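Metallophosphoesterase (Sphaerobacter thermophilus, PDB 3RQZ) binds zinc and probably acts as a phosphatase of the YfcE family in the calcineurin-like metallophosphoesterase superfamily. Local coordinates at residues I32-D37 with E50-L55; S10-N15 with R46-L51; P105-M108 with W113-V116; T143-V148 with A204-D209; G36-Y41 with L98-S103. All blocks are in the same frame, centred on the assembly; numbering follows the deposited sequence.

Overall arrangement
Contacts 1, 2 and 5 cluster around the zinc site, their centres 7 to 9 Å apart; contacts 1 and 2 both use helix 45-55. Contacts 3 and 4 lie farther off: their centres are 12 Å apart, and those of contacts 4 and 5 are 23 Å apart. Along the chain contacts 2 and 5 interleave, while contact 1 closes before contact 3 opens, and contact 3 before contact 4. Strands 113-116 and 145-147 are neighbours in one mixed sheet; strands 31-34 and 201-207 belong to the other. The loops after strands 6-9 and 31-34 carry D11, H13 and D37, so contacts 1, 2 and 5 pack the surroundings of the zinc site while contacts 3 and 4 build the sheet core.

Contact 1 (I32-D37 with E50-L55); sequences IWSLGD and ELVRVL. With ZN (zinc ion), chain D.
I32 and S34 of strand 31-34 run beneath helix 45-55, with the CA atoms of I32 and L55 6.1 Å apart and those of S34 and V52 7.1 Å apart. This is the strand-to-helix half of a beta-alpha-beta unit that continues into strand 59-60. I32 and L55 lie side by side and point the same way: CD1 of I32 reaches CB of L55 at 4.0 Å, while I32 CB sits 3.4 Å from the carbonyl O of L55. At the other pair, V52 holds CG1 anti to its backbone N (chi1 169°), which brings that methyl to 3.6 Å from CB of S34. A serine suits this place because its short side chain leaves room for a branched valine, whose side chain also touches I38 and S60. W33 faces the other way, toward W113. Past the strand the chain turns through G36 to D37, whose OD2 binds zinc at 2.2 Å. No hydrogen bond spans the two segments; the helix rests on the strand by van der Waals packing, largely of aliphatic groups, and the strand's backbone bonds go to strands 6-9 and 59-60.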
# COMPACT_ATOMS: atom_id res chain seq x y z
N ILE A 32 3.45 7.28 -10.52
CA ILE A 32 2.69 6.54 -9.51
C ILE A 32 3.60 5.46 -8.92
O ILE A 32 4.26 4.70 -9.66
CB ILE A 32 1.41 5.95 -10.14
CG1 ILE A 32 0.46 7.10 -10.55
CG2 ILE A 32 0.73 4.91 -9.20
CD1 ILE A 32 -0.65 6.69 -11.53
N TRP A 33 3.70 5.42 -7.59
CA TRP A 33 4.52 4.41 -6.92
C TRP A 33 3.66 3.45 -6.12
O TRP A 33 2.82 3.89 -5.34
CB TRP A 33 5.50 5.03 -5.93
CG TRP A 33 6.49 6.02 -6.46
CD1 TRP A 33 6.79 6.30 -7.78
CD2 TRP A 33 7.35 6.83 -5.67
NE1 TRP A 33 7.78 7.27 -7.83
CE2 TRP A 33 8.15 7.59 -6.56
CE3 TRP A 33 7.52 6.99 -4.29
CZ2 TRP A 33 9.10 8.53 -6.10
CZ3 TRP A 33 8.50 7.92 -3.84
CH2 TRP A 33 9.24 8.68 -4.74
N SER A 34 3.88 2.15 -6.30
CA SER A 34 3.13 1.13 -5.55
C SER A 34 4.02 0.48 -4.50
O SER A 34 5.14 0.01 -4.78
CB SER A 34 2.57 0.06 -6.51
OG SER A 34 2.07 -1.08 -5.80
N LEU A 35 3.52 0.44 -3.27
CA LEU A 35 4.24 -0.20 -2.19
C LEU A 35 3.79 -1.64 -1.93
O LEU A 35 4.10 -2.22 -0.89
CB LEU A 35 4.12 0.66 -0.91
CG LEU A 35 5.06 1.85 -0.78
CD1 LEU A 35 5.09 2.73 -2.04
CD2 LEU A 35 4.74 2.72 0.51
N GLY A 36 3.11 -2.26 -2.89
CA GLY A 36 2.85 -3.70 -2.79
C GLY A 36 1.52 -4.03 -2.16
O GLY A 36 0.74 -3.12 -1.80
N ASP A 37 1.27 -5.34 -2.02
CA ASP A 37 -0.06 -5.85 -1.68
C ASP A 37 -1.13 -5.33 -2.66
O ASP A 37 -2.17 -4.78 -2.26
CB ASP A 37 -0.44 -5.56 -0.22
CG ASP A 37 0.13 -6.58 0.75
OD1 ASP A 37 0.87 -7.50 0.33
OD2 ASP A 37 -0.13 -6.45 1.95
N GLU A 50 -2.94 -5.61 -13.41
CA GLU A 50 -2.80 -5.06 -14.76
C GLU A 50 -2.61 -3.54 -14.73
O GLU A 50 -1.72 -3.01 -15.41
CB GLU A 50 -3.98 -5.47 -15.65
CG GLU A 50 -3.98 -6.98 -15.92
CD GLU A 50 -5.29 -7.52 -16.46
OE1 GLU A 50 -6.12 -6.72 -16.93
OE2 GLU A 50 -5.49 -8.76 -16.45
N LEU A 51 -3.40 -2.87 -13.90
CA LEU A 51 -3.30 -1.42 -13.73
C LEU A 51 -1.98 -0.94 -13.13
O LEU A 51 -1.33 -0.04 -13.68
CB LEU A 51 -4.41 -0.91 -12.82
CG LEU A 51 -5.74 -0.67 -13.50
CD1 LEU A 51 -6.74 -0.26 -12.47
CD2 LEU A 51 -5.57 0.42 -14.50
N VAL A 52 -1.63 -1.52 -11.98
CA VAL A 52 -0.36 -1.16 -11.31
C VAL A 52 0.86 -1.39 -12.22
O VAL A 52 1.79 -0.55 -12.27
CB VAL A 52 -0.21 -1.88 -9.93
CG1 VAL A 52 1.25 -1.71 -9.39
CG2 VAL A 52 -1.21 -1.31 -8.93
N ARG A 53 0.86 -2.51 -12.95
CA ARG A 53 1.96 -2.81 -13.89
C ARG A 53 2.23 -1.65 -14.87
O ARG A 53 3.39 -1.22 -15.04
CB ARG A 53 1.66 -4.09 -14.68
CG ARG A 53 2.70 -4.41 -15.74
CD ARG A 53 2.45 -5.78 -16.36
NE ARG A 53 3.63 -6.23 -17.08
CZ ARG A 53 3.89 -7.48 -17.40
NH1 ARG A 53 3.04 -8.46 -17.06
NH2 ARG A 53 5.01 -7.74 -18.04
N VAL A 54 1.16 -1.17 -15.50
CA VAL A 54 1.26 -0.11 -16.52
C VAL A 54 1.59 1.24 -15.85
O VAL A 54 2.43 2.01 -16.35
CB VAL A 54 -0.08 0.00 -17.36
CG1 VAL A 54 -0.09 1.27 -18.22
CG2 VAL A 54 -0.26 -1.21 -18.25
N LEU A 55 0.94 1.51 -14.72
CA LEU A 55 0.99 2.83 -14.08
C LEU A 55 2.21 3.12 -13.19
O LEU A 55 2.52 4.29 -12.93
CB LEU A 55 -0.28 3.07 -13.28
CG LEU A 55 -1.57 3.19 -14.09
CD1 LEU A 55 -2.73 3.38 -13.12
CD2 LEU A 55 -1.50 4.35 -15.07
ZN ZN D . -1.59 -5.23 3.10
O HOH W 1 -2.02 -7.03 4.71

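Contact 2 (S10-N15 with R46-L51); sequences SDVHAN and RECVEL. With ZN (zinc ion), chain D.
C48, on the inner side of helix 45-55, meets V12 and A14 of the loop that follows strand 6-9. Its CB lies 3.9 Å from V12 CG1 and also borders the CA of A14. From there SG is carried anti to the carbonyl carbon, at chi1 -68°, which aims the sulfur into the bend of the loop. At its tip SG touches V12 CG1 at 3.6 Å. On the loop's backbone it approaches the carbonyl carbon of A14, also at 3.6 Å, and then the N of N15 at 3.7 Å. A cysteine fits because its side chain is short, ending in one polarisable sulfur that can lie against the backbone, and the CA atoms of A14 and C48 are 5.5 Å apart. A14, with nothing beyond CB, allows that approach.

The N-H of N15 is committed to the O of V12 (3.1 Å), closing a type I' turn in which H13 and A14 both take left-handed backbone angles. N15 itself is the N-cap of helix 16-26, and its amide is further held by T225, G192 and Y220. Within the same loop, OD1 of D11 and NE2 of H13 bind zinc, while D37 and H152 add further ligands. S10 OG donates to D11 OD2 at 2.6 Å from above the carboxylate plane, H150 N bonds to the same oxygen, and ND1 of H13 hydrogen-bonds to V39 O, so both ligands are held in orientation. D11-V12-H13 is the Asp-X-His signature of the calcineurin-like phosphoesterases, backed here by the helix through C48.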
# COMPACT_ATOMS: atom_id res chain seq x y z
N SER A 10 -0.48 2.17 -1.63
CA SER A 10 -0.12 0.90 -1.02
C SER A 10 -1.38 0.12 -0.71
O SER A 10 -2.46 0.71 -0.52
CB SER A 10 0.68 1.14 0.26
OG SER A 10 1.26 -0.06 0.74
N ASP A 11 -1.24 -1.20 -0.66
CA ASP A 11 -2.27 -2.07 -0.11
C ASP A 11 -3.60 -1.90 -0.84
O ASP A 11 -4.67 -1.76 -0.24
CB ASP A 11 -2.36 -1.89 1.43
CG ASP A 11 -1.04 -2.21 2.14
OD1 ASP A 11 -0.72 -3.41 2.31
OD2 ASP A 11 -0.31 -1.25 2.51
N VAL A 12 -3.51 -1.92 -2.16
CA VAL A 12 -4.68 -1.93 -3.02
C VAL A 12 -5.55 -3.17 -2.73
O VAL A 12 -6.78 -3.09 -2.66
CB VAL A 12 -4.25 -1.84 -4.51
CG1 VAL A 12 -5.46 -2.06 -5.44
CG2 VAL A 12 -3.55 -0.47 -4.76
N HIS A 13 -4.90 -4.31 -2.54
CA HIS A 13 -5.63 -5.50 -2.13
C HIS A 13 -6.83 -5.77 -3.02
O HIS A 13 -7.95 -5.97 -2.55
CB HIS A 13 -6.03 -5.42 -0.63
CG HIS A 13 -4.89 -5.77 0.29
ND1 HIS A 13 -4.22 -6.97 0.22
CD2 HIS A 13 -4.29 -5.06 1.28
CE1 HIS A 13 -3.27 -7.00 1.14
NE2 HIS A 13 -3.28 -5.84 1.79
N ALA A 14 -6.59 -5.73 -4.34
CA ALA A 14 -7.56 -6.20 -5.30
C ALA A 14 -8.88 -5.42 -5.23
O ALA A 14 -9.92 -5.90 -5.67
CB ALA A 14 -7.76 -7.74 -5.10
N ASN A 15 -8.83 -4.21 -4.68
CA ASN A 15 -10.01 -3.36 -4.58
C ASN A 15 -9.99 -2.35 -5.75
O ASN A 15 -9.49 -1.22 -5.62
CB ASN A 15 -10.05 -2.68 -3.20
CG ASN A 15 -11.40 -2.01 -2.89
OD1 ASN A 15 -12.19 -1.65 -3.78
ND2 ASN A 15 -11.68 -1.85 -1.60
N ARG A 46 -6.75 -9.56 -10.70
CA ARG A 46 -6.15 -9.44 -12.04
C ARG A 46 -6.13 -8.00 -12.50
O ARG A 46 -5.11 -7.49 -12.98
CB ARG A 46 -6.90 -10.29 -13.06
CG ARG A 46 -6.68 -11.78 -12.87
CD ARG A 46 -7.22 -12.58 -14.09
NE ARG A 46 -8.66 -12.41 -14.19
CZ ARG A 46 -9.57 -13.18 -13.59
NH1 ARG A 46 -9.19 -14.22 -12.85
NH2 ARG A 46 -10.87 -12.93 -13.74
N GLU A 47 -7.29 -7.35 -12.36
CA GLU A 47 -7.45 -5.99 -12.87
C GLU A 47 -6.51 -5.01 -12.12
O GLU A 47 -5.95 -4.08 -12.73
CB GLU A 47 -8.94 -5.57 -12.73
CG GLU A 47 -9.92 -6.33 -13.61
CD GLU A 47 -10.41 -7.67 -13.02
OE1 GLU A 47 -9.95 -8.11 -11.93
OE2 GLU A 47 -11.24 -8.31 -13.66
N CYS A 48 -6.31 -5.24 -10.82
CA CYS A 48 -5.44 -4.36 -10.05
C CYS A 48 -3.98 -4.58 -10.44
O CYS A 48 -3.24 -3.60 -10.57
CB CYS A 48 -5.66 -4.46 -8.53
SG CYS A 48 -7.27 -3.81 -8.00
N VAL A 49 -3.57 -5.83 -10.68
CA VAL A 49 -2.20 -6.08 -11.14
C VAL A 49 -1.97 -5.45 -12.52
O VAL A 49 -0.93 -4.84 -12.77
CB VAL A 49 -1.87 -7.62 -11.22
CG1 VAL A 49 -0.56 -7.87 -11.99
CG2 VAL A 49 -1.79 -8.21 -9.85
N GLU A 50 -2.94 -5.61 -13.41
CA GLU A 50 -2.80 -5.06 -14.76
C GLU A 50 -2.61 -3.54 -14.73
O GLU A 50 -1.72 -3.01 -15.41
CB GLU A 50 -3.98 -5.47 -15.65
CG GLU A 50 -3.98 -6.98 -15.92
CD GLU A 50 -5.29 -7.52 -16.46
OE1 GLU A 50 -6.12 -6.72 -16.93
OE2 GLU A 50 -5.49 -8.76 -16.45
N LEU A 51 -3.40 -2.87 -13.90
CA LEU A 51 -3.30 -1.42 -13.73
C LEU A 51 -1.98 -0.94 -13.13
O LEU A 51 -1.33 -0.04 -13.68
CB LEU A 51 -4.41 -0.91 -12.82
CG LEU A 51 -5.74 -0.67 -13.50
CD1 LEU A 51 -6.74 -0.26 -12.47
CD2 LEU A 51 -5.57 0.42 -14.50
ZN ZN D . -1.59 -5.23 3.10
O HOH W 1 -2.02 -7.03 4.71

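Contact 3 (P105-M108 with W113-V116); sequences PNRM and WTVV
The hairpin of strands 107-110 and 113-116 forms one edge of the five-stranded sheet, and M108 and V115 make its antiparallel hydrogen-bonded pair. M108 N donates to V115 O at 2.9 Å, almost straight and in the carbonyl plane; V115 N returns a bond of 2.7 Å to M108 O. Each acceptor also receives a CA-H contact: R107 CA is 3.4 Å from V115 O, and T114 CA is 3.3 Å from M108 O. R107 and V116 run side by side on one face. With R107 CG anti to the backbone N (chi1 -170°), that methylene lies 3.6 Å from V116 CG1 and 4.1 Å from T114 CG2. The aliphatic stem thus covers two beta-branched residues, types well suited to a strand, before the chain bends and NH2 bonds to P120 O. On the other face V115 packs toward L35 and I59; M108, a selenomethionine, starts on that side, but its selenium end leads away from V115 and it too touches I59. T114 OG1 hydrogen-bonds to T143 OG1, in the loop just before strand 145-147. The backbone N-H and C=O of M108 and V115 thus satisfy each other, while the arginine combines an aliphatic stem with a polar end bonded beyond the hairpin.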
# COMPACT_ATOMS: atom_id res chain seq x y z
N PRO A 105 11.03 -6.20 -7.06
CA PRO A 105 12.01 -6.11 -6.01
C PRO A 105 11.31 -5.94 -4.66
O PRO A 105 10.13 -5.51 -4.60
CB PRO A 105 12.78 -4.85 -6.40
CG PRO A 105 11.67 -3.93 -6.92
CD PRO A 105 10.83 -4.89 -7.73
N ASN A 106 11.96 -6.32 -3.57
CA ASN A 106 11.37 -5.99 -2.26
C ASN A 106 11.77 -4.61 -1.76
O ASN A 106 11.27 -4.13 -0.76
CB ASN A 106 11.60 -7.13 -1.24
CG ASN A 106 13.03 -7.29 -0.81
OD1 ASN A 106 13.80 -6.36 -0.87
ND2 ASN A 106 13.38 -8.48 -0.35
N ARG A 107 12.69 -3.95 -2.48
CA ARG A 107 13.20 -2.67 -2.02
C ARG A 107 13.62 -1.85 -3.22
O ARG A 107 14.36 -2.33 -4.07
CB ARG A 107 14.40 -2.85 -1.08
CG ARG A 107 14.88 -1.54 -0.34
CD ARG A 107 16.31 -1.63 0.21
NE ARG A 107 16.60 -2.92 0.82
CZ ARG A 107 16.49 -3.18 2.13
NH1 ARG A 107 16.75 -4.40 2.57
NH2 ARG A 107 16.14 -2.23 2.98
N MSE A 108 13.22 -0.59 -3.25
CA MSE A 108 13.79 0.34 -4.22
C MSE A 108 14.49 1.51 -3.51
O MSE A 108 13.92 2.11 -2.59
CB MSE A 108 12.71 0.83 -5.18
CG MSE A 108 12.27 -0.29 -6.22
SE MSE A 108 13.73 -0.66 -7.50
CE MSE A 108 13.96 1.15 -8.06
N TRP A 113 15.06 8.75 -1.71
CA TRP A 113 14.06 7.85 -1.11
C TRP A 113 14.34 6.37 -1.18
O TRP A 113 14.96 5.90 -2.09
CB TRP A 113 12.64 8.14 -1.65
CG TRP A 113 12.57 8.32 -3.12
CD1 TRP A 113 12.44 7.35 -4.07
CD2 TRP A 113 12.61 9.58 -3.83
NE1 TRP A 113 12.41 7.92 -5.34
CE2 TRP A 113 12.50 9.28 -5.21
CE3 TRP A 113 12.75 10.91 -3.43
CZ2 TRP A 113 12.52 10.28 -6.20
CZ3 TRP A 113 12.76 11.92 -4.42
CH2 TRP A 113 12.64 11.59 -5.79
N THR A 114 13.85 5.66 -0.16
CA THR A 114 13.89 4.22 -0.10
C THR A 114 12.43 3.83 0.00
O THR A 114 11.64 4.52 0.70
CB THR A 114 14.67 3.73 1.15
OG1 THR A 114 16.03 4.18 1.05
CG2 THR A 114 14.60 2.20 1.27
N VAL A 115 12.04 2.75 -0.70
CA VAL A 115 10.64 2.31 -0.70
C VAL A 115 10.58 0.79 -0.48
O VAL A 115 11.27 0.02 -1.18
CB VAL A 115 9.93 2.64 -2.04
CG1 VAL A 115 8.44 2.10 -1.99
CG2 VAL A 115 10.00 4.15 -2.35
N VAL A 116 9.80 0.38 0.53
CA VAL A 116 9.59 -1.02 0.89
C VAL A 116 8.11 -1.19 1.29
O VAL A 116 7.39 -0.21 1.56
CB VAL A 116 10.46 -1.48 2.10
CG1 VAL A 116 11.97 -1.55 1.72
CG2 VAL A 116 10.26 -0.52 3.32

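Contact 4 (T143-V148 with A204-D209)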
# COMPACT_ATOMS: atom_id res chain seq x y z
N THR A 143 18.77 7.15 3.12
CA THR A 143 18.28 8.25 2.33
C THR A 143 17.51 9.18 3.29
O THR A 143 17.16 8.77 4.39
CB THR A 143 17.33 7.75 1.24
OG1 THR A 143 16.37 6.86 1.83
CG2 THR A 143 18.11 7.00 0.16
N PRO A 144 17.23 10.42 2.87
CA PRO A 144 16.40 11.29 3.69
C PRO A 144 15.03 10.69 3.98
O PRO A 144 14.52 10.85 5.08
CB PRO A 144 16.26 12.54 2.82
CG PRO A 144 17.48 12.54 1.98
CD PRO A 144 17.67 11.11 1.64
N LEU A 145 14.44 9.95 3.04
CA LEU A 145 13.04 9.49 3.21
C LEU A 145 12.92 7.98 3.02
O LEU A 145 13.63 7.42 2.19
CB LEU A 145 12.13 10.21 2.21
CG LEU A 145 12.08 11.74 2.14
CD1 LEU A 145 11.17 12.10 0.99
CD2 LEU A 145 11.59 12.38 3.46
N CYS A 146 12.07 7.34 3.83
CA CYS A 146 11.63 5.94 3.60
C CYS A 146 10.11 5.84 3.58
O CYS A 146 9.43 6.27 4.54
CB CYS A 146 12.18 4.98 4.66
SG CYS A 146 11.91 3.21 4.24
N PHE A 147 9.58 5.30 2.48
CA PHE A 147 8.14 5.09 2.32
C PHE A 147 7.82 3.64 2.58
O PHE A 147 8.49 2.74 2.05
CB PHE A 147 7.67 5.48 0.90
CG PHE A 147 7.78 6.96 0.64
CD1 PHE A 147 6.78 7.83 1.10
CD2 PHE A 147 8.91 7.50 0.02
CE1 PHE A 147 6.88 9.22 0.88
CE2 PHE A 147 9.02 8.88 -0.22
CZ PHE A 147 8.01 9.74 0.21
N VAL A 148 6.81 3.43 3.41
CA VAL A 148 6.40 2.09 3.83
C VAL A 148 4.88 1.94 3.77
O VAL A 148 4.17 2.94 3.79
CB VAL A 148 6.91 1.76 5.27
CG1 VAL A 148 8.42 1.96 5.39
CG2 VAL A 148 6.18 2.61 6.34
N ALA A 204 -1.08 9.14 -0.66
CA ALA A 204 -0.34 10.40 -0.51
C ALA A 204 0.10 10.96 -1.85
O ALA A 204 0.20 10.23 -2.87
CB ALA A 204 0.88 10.25 0.45
N ILE A 205 0.33 12.27 -1.85
CA ILE A 205 0.93 12.97 -2.97
C ILE A 205 2.26 13.55 -2.52
O ILE A 205 2.32 14.36 -1.56
CB ILE A 205 0.04 14.13 -3.47
CG1 ILE A 205 -1.29 13.59 -3.99
CG2 ILE A 205 0.77 14.92 -4.56
CD1 ILE A 205 -1.18 12.76 -5.29
N PHE A 206 3.32 13.18 -3.24
CA PHE A 206 4.68 13.60 -2.89
C PHE A 206 5.14 14.56 -3.97
O PHE A 206 5.03 14.25 -5.17
CB PHE A 206 5.57 12.34 -2.82
CG PHE A 206 7.04 12.59 -2.54
CD1 PHE A 206 7.46 13.63 -1.70
CD2 PHE A 206 8.00 11.76 -3.11
CE1 PHE A 206 8.85 13.87 -1.45
CE2 PHE A 206 9.40 11.98 -2.88
CZ PHE A 206 9.81 13.04 -2.03
N GLU A 207 5.60 15.74 -3.54
CA GLU A 207 6.17 16.75 -4.43
C GLU A 207 7.59 17.03 -3.97
O GLU A 207 7.82 17.90 -3.13
CB GLU A 207 5.33 18.04 -4.38
CG GLU A 207 3.94 17.85 -4.94
CD GLU A 207 3.01 18.97 -4.59
OE1 GLU A 207 2.55 19.05 -3.44
OE2 GLU A 207 2.73 19.79 -5.47
N PRO A 208 8.56 16.28 -4.52
CA PRO A 208 9.92 16.35 -4.03
C PRO A 208 10.52 17.74 -4.17
O PRO A 208 11.28 18.15 -3.29
CB PRO A 208 10.69 15.33 -4.89
CG PRO A 208 9.74 14.85 -5.93
CD PRO A 208 8.37 15.25 -5.56
N ASP A 209 10.19 18.47 -5.24
CA ASP A 209 10.77 19.79 -5.45
C ASP A 209 10.28 20.77 -4.38
O ASP A 209 11.00 21.70 -4.00
CB ASP A 209 10.48 20.34 -6.86
CG ASP A 209 11.09 21.74 -7.10
OD1 ASP A 209 12.31 21.83 -7.36
OD2 ASP A 209 10.36 22.75 -7.01
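F206 reaches from strand 201-207 to L145 and F147 of strand 145-147, across the interior of the two-sheet sandwich that forms the core of the calcineurin-like fold. The strands belong to different sheets, and CA separations of 10.5 Å (L145 to P208) and 10.4 Å (F147 to A204) leave a gap that is bridged by large apolar side chains. CG of F206 stands anti to the backbone N (chi1 177°), which extends the ring straight at the facing sheet. L145 and F147 both hold CG anti to the carbonyl carbon (chi1 -56° and -67°), sending their ends to meet it. CD1 of L145 comes from the opposite direction to F206 CZ at 3.4 Å. F147 crosses F206 at about a right angle as a side chain, its CZ over one face of the F206 ring, toward the rim. P208 CD covers the other face over its centre. Replacing F206 by an alanine would probably leave L145 CD1 and F147 CZ without the ring they pack against and open a gap between the sheets. Leucine and phenylalanine suit this buried place because their long apolar side chains reach across it. Just before strand 145-147, T143 OG1 donates to L145 O at 2.8 Å from above the carbonyl plane.

Contact 5 (G36-Y41 with L98-S103). With ZN (zinc ion), chain D.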
# COMPACT_ATOMS: atom_id res chain seq x y z
N GLY A 36 3.11 -2.26 -2.89
CA GLY A 36 2.85 -3.70 -2.79
C GLY A 36 1.52 -4.03 -2.16
O GLY A 36 0.74 -3.12 -1.80
N ASP A 37 1.27 -5.34 -2.02
CA ASP A 37 -0.06 -5.85 -1.68
C ASP A 37 -1.13 -5.33 -2.66
O ASP A 37 -2.17 -4.78 -2.26
CB ASP A 37 -0.44 -5.56 -0.22
CG ASP A 37 0.13 -6.58 0.75
OD1 ASP A 37 0.87 -7.50 0.33
OD2 ASP A 37 -0.13 -6.45 1.95
N ILE A 38 -0.86 -5.54 -3.95
CA ILE A 38 -1.80 -5.33 -5.01
C ILE A 38 -2.99 -6.32 -4.94
O ILE A 38 -4.09 -6.00 -5.36
CB ILE A 38 -1.08 -5.51 -6.36
CG1 ILE A 38 0.23 -4.69 -6.37
CG2 ILE A 38 -1.95 -5.09 -7.49
CD1 ILE A 38 1.13 -4.92 -7.64
N VAL A 39 -2.73 -7.53 -4.44
CA VAL A 39 -3.76 -8.58 -4.42
C VAL A 39 -3.98 -9.03 -3.00
O VAL A 39 -3.27 -8.58 -2.08
CB VAL A 39 -3.36 -9.83 -5.30
CG1 VAL A 39 -3.09 -9.43 -6.77
CG2 VAL A 39 -2.11 -10.53 -4.70
N GLY A 40 -4.95 -9.93 -2.82
CA GLY A 40 -5.31 -10.46 -1.51
C GLY A 40 -6.54 -9.74 -0.98
O GLY A 40 -6.65 -8.51 -1.14
N TYR A 41 -7.46 -10.48 -0.38
CA TYR A 41 -8.70 -9.92 0.21
C TYR A 41 -9.77 -9.48 -0.79
O TYR A 41 -10.91 -9.91 -0.70
CB TYR A 41 -8.40 -8.73 1.16
CG TYR A 41 -7.47 -9.00 2.31
CD1 TYR A 41 -7.64 -10.11 3.13
CD2 TYR A 41 -6.39 -8.14 2.57
CE1 TYR A 41 -6.79 -10.36 4.18
CE2 TYR A 41 -5.53 -8.38 3.63
CZ TYR A 41 -5.73 -9.49 4.43
OH TYR A 41 -4.90 -9.75 5.48
N LEU A 98 1.36 -13.46 -12.63
CA LEU A 98 2.40 -14.18 -11.89
C LEU A 98 3.81 -13.70 -12.28
O LEU A 98 4.64 -13.46 -11.41
CB LEU A 98 2.26 -15.70 -12.07
CG LEU A 98 0.89 -16.19 -11.52
CD1 LEU A 98 0.51 -17.59 -12.07
CD2 LEU A 98 0.91 -16.15 -9.98
N GLN A 99 4.08 -13.58 -13.57
CA GLN A 99 5.40 -13.11 -14.03
C GLN A 99 5.69 -11.70 -13.54
O GLN A 99 6.82 -11.38 -13.15
CB GLN A 99 5.50 -13.14 -15.56
CG GLN A 99 5.56 -14.54 -16.16
CD GLN A 99 5.40 -14.51 -17.67
OE1 GLN A 99 5.61 -13.48 -18.29
NE2 GLN A 99 5.00 -15.63 -18.26
N TYR A 100 4.68 -10.84 -13.56
CA TYR A 100 4.92 -9.49 -13.11
C TYR A 100 5.26 -9.44 -11.61
O TYR A 100 6.20 -8.76 -11.20
CB TYR A 100 3.70 -8.58 -13.41
CG TYR A 100 3.87 -7.20 -12.84
CD1 TYR A 100 4.73 -6.27 -13.43
CD2 TYR A 100 3.14 -6.80 -11.70
CE1 TYR A 100 4.91 -4.99 -12.90
CE2 TYR A 100 3.30 -5.53 -11.15
CZ TYR A 100 4.19 -4.61 -11.77
OH TYR A 100 4.34 -3.34 -11.26
N LEU A 101 4.43 -10.09 -10.81
CA LEU A 101 4.65 -10.13 -9.35
C LEU A 101 6.00 -10.75 -9.02
O LEU A 101 6.70 -10.22 -8.17
CB LEU A 101 3.52 -10.83 -8.62
CG LEU A 101 2.16 -10.11 -8.70
CD1 LEU A 101 1.13 -11.00 -8.06
CD2 LEU A 101 2.16 -8.69 -8.08
N GLU A 102 6.36 -11.84 -9.71
CA GLU A 102 7.65 -12.48 -9.53
C GLU A 102 8.81 -11.55 -9.86
O GLU A 102 9.92 -11.73 -9.34
CB GLU A 102 7.75 -13.77 -10.38
CG GLU A 102 6.89 -14.90 -9.83
CD GLU A 102 6.62 -16.05 -10.82
OE1 GLU A 102 7.25 -16.09 -11.91
OE2 GLU A 102 5.78 -16.93 -10.51
N SER A 103 8.56 -10.55 -10.70
CA SER A 103 9.68 -9.71 -11.12
C SER A 103 10.01 -8.64 -10.10
O SER A 103 11.11 -8.05 -10.16
CB SER A 103 9.38 -9.07 -12.49
OG SER A 103 8.44 -8.00 -12.39
ZN ZN D . -1.59 -5.23 3.10
O HOH W 1 -2.02 -7.03 4.71
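I38 and L101 mark the closest backbone approach between loop 36-41 and helix 95-103, yet their CA atoms remain 9.1 Å apart, so the contact is carried by side chains alone. The loop is irregular: G36 and G40 have positive phi values at which a CB would strike the preceding carbonyl O, so glycine is called for on both sides of D37-V39. I38 spans the distance with an extended chain, chi2 174°, which projects CD1 beyond the loop. That methyl meets L101 CD2 at 3.9 Å, the two side chains crossing obliquely. It also comes to Y100 CE2 at 4.2 Å, approaching the ring at its edge and near its plane. Isoleucine is apt here, long enough to reach the helix and wholly apolar where it touches. Y100 serves two ends: its ring edge receives the methyl, while OH bonds to OG of S60. S103 OG donates to Y100 O at 2.6 Å, and S103 N gives that same oxygen a second bond at 3.0 Å, so two donors converge on that carbonyl oxygen. On the loop's metal side, D37 OD1 takes a hydrogen bond from H65 N, and the Y41 ring meets those of H13 and H65. Around the contact, V49 of helix 45-55 touches V39, D66 of helix 64-69 borders both I38 and L101, and S60, the partner of Y100, lies on strand 59-60.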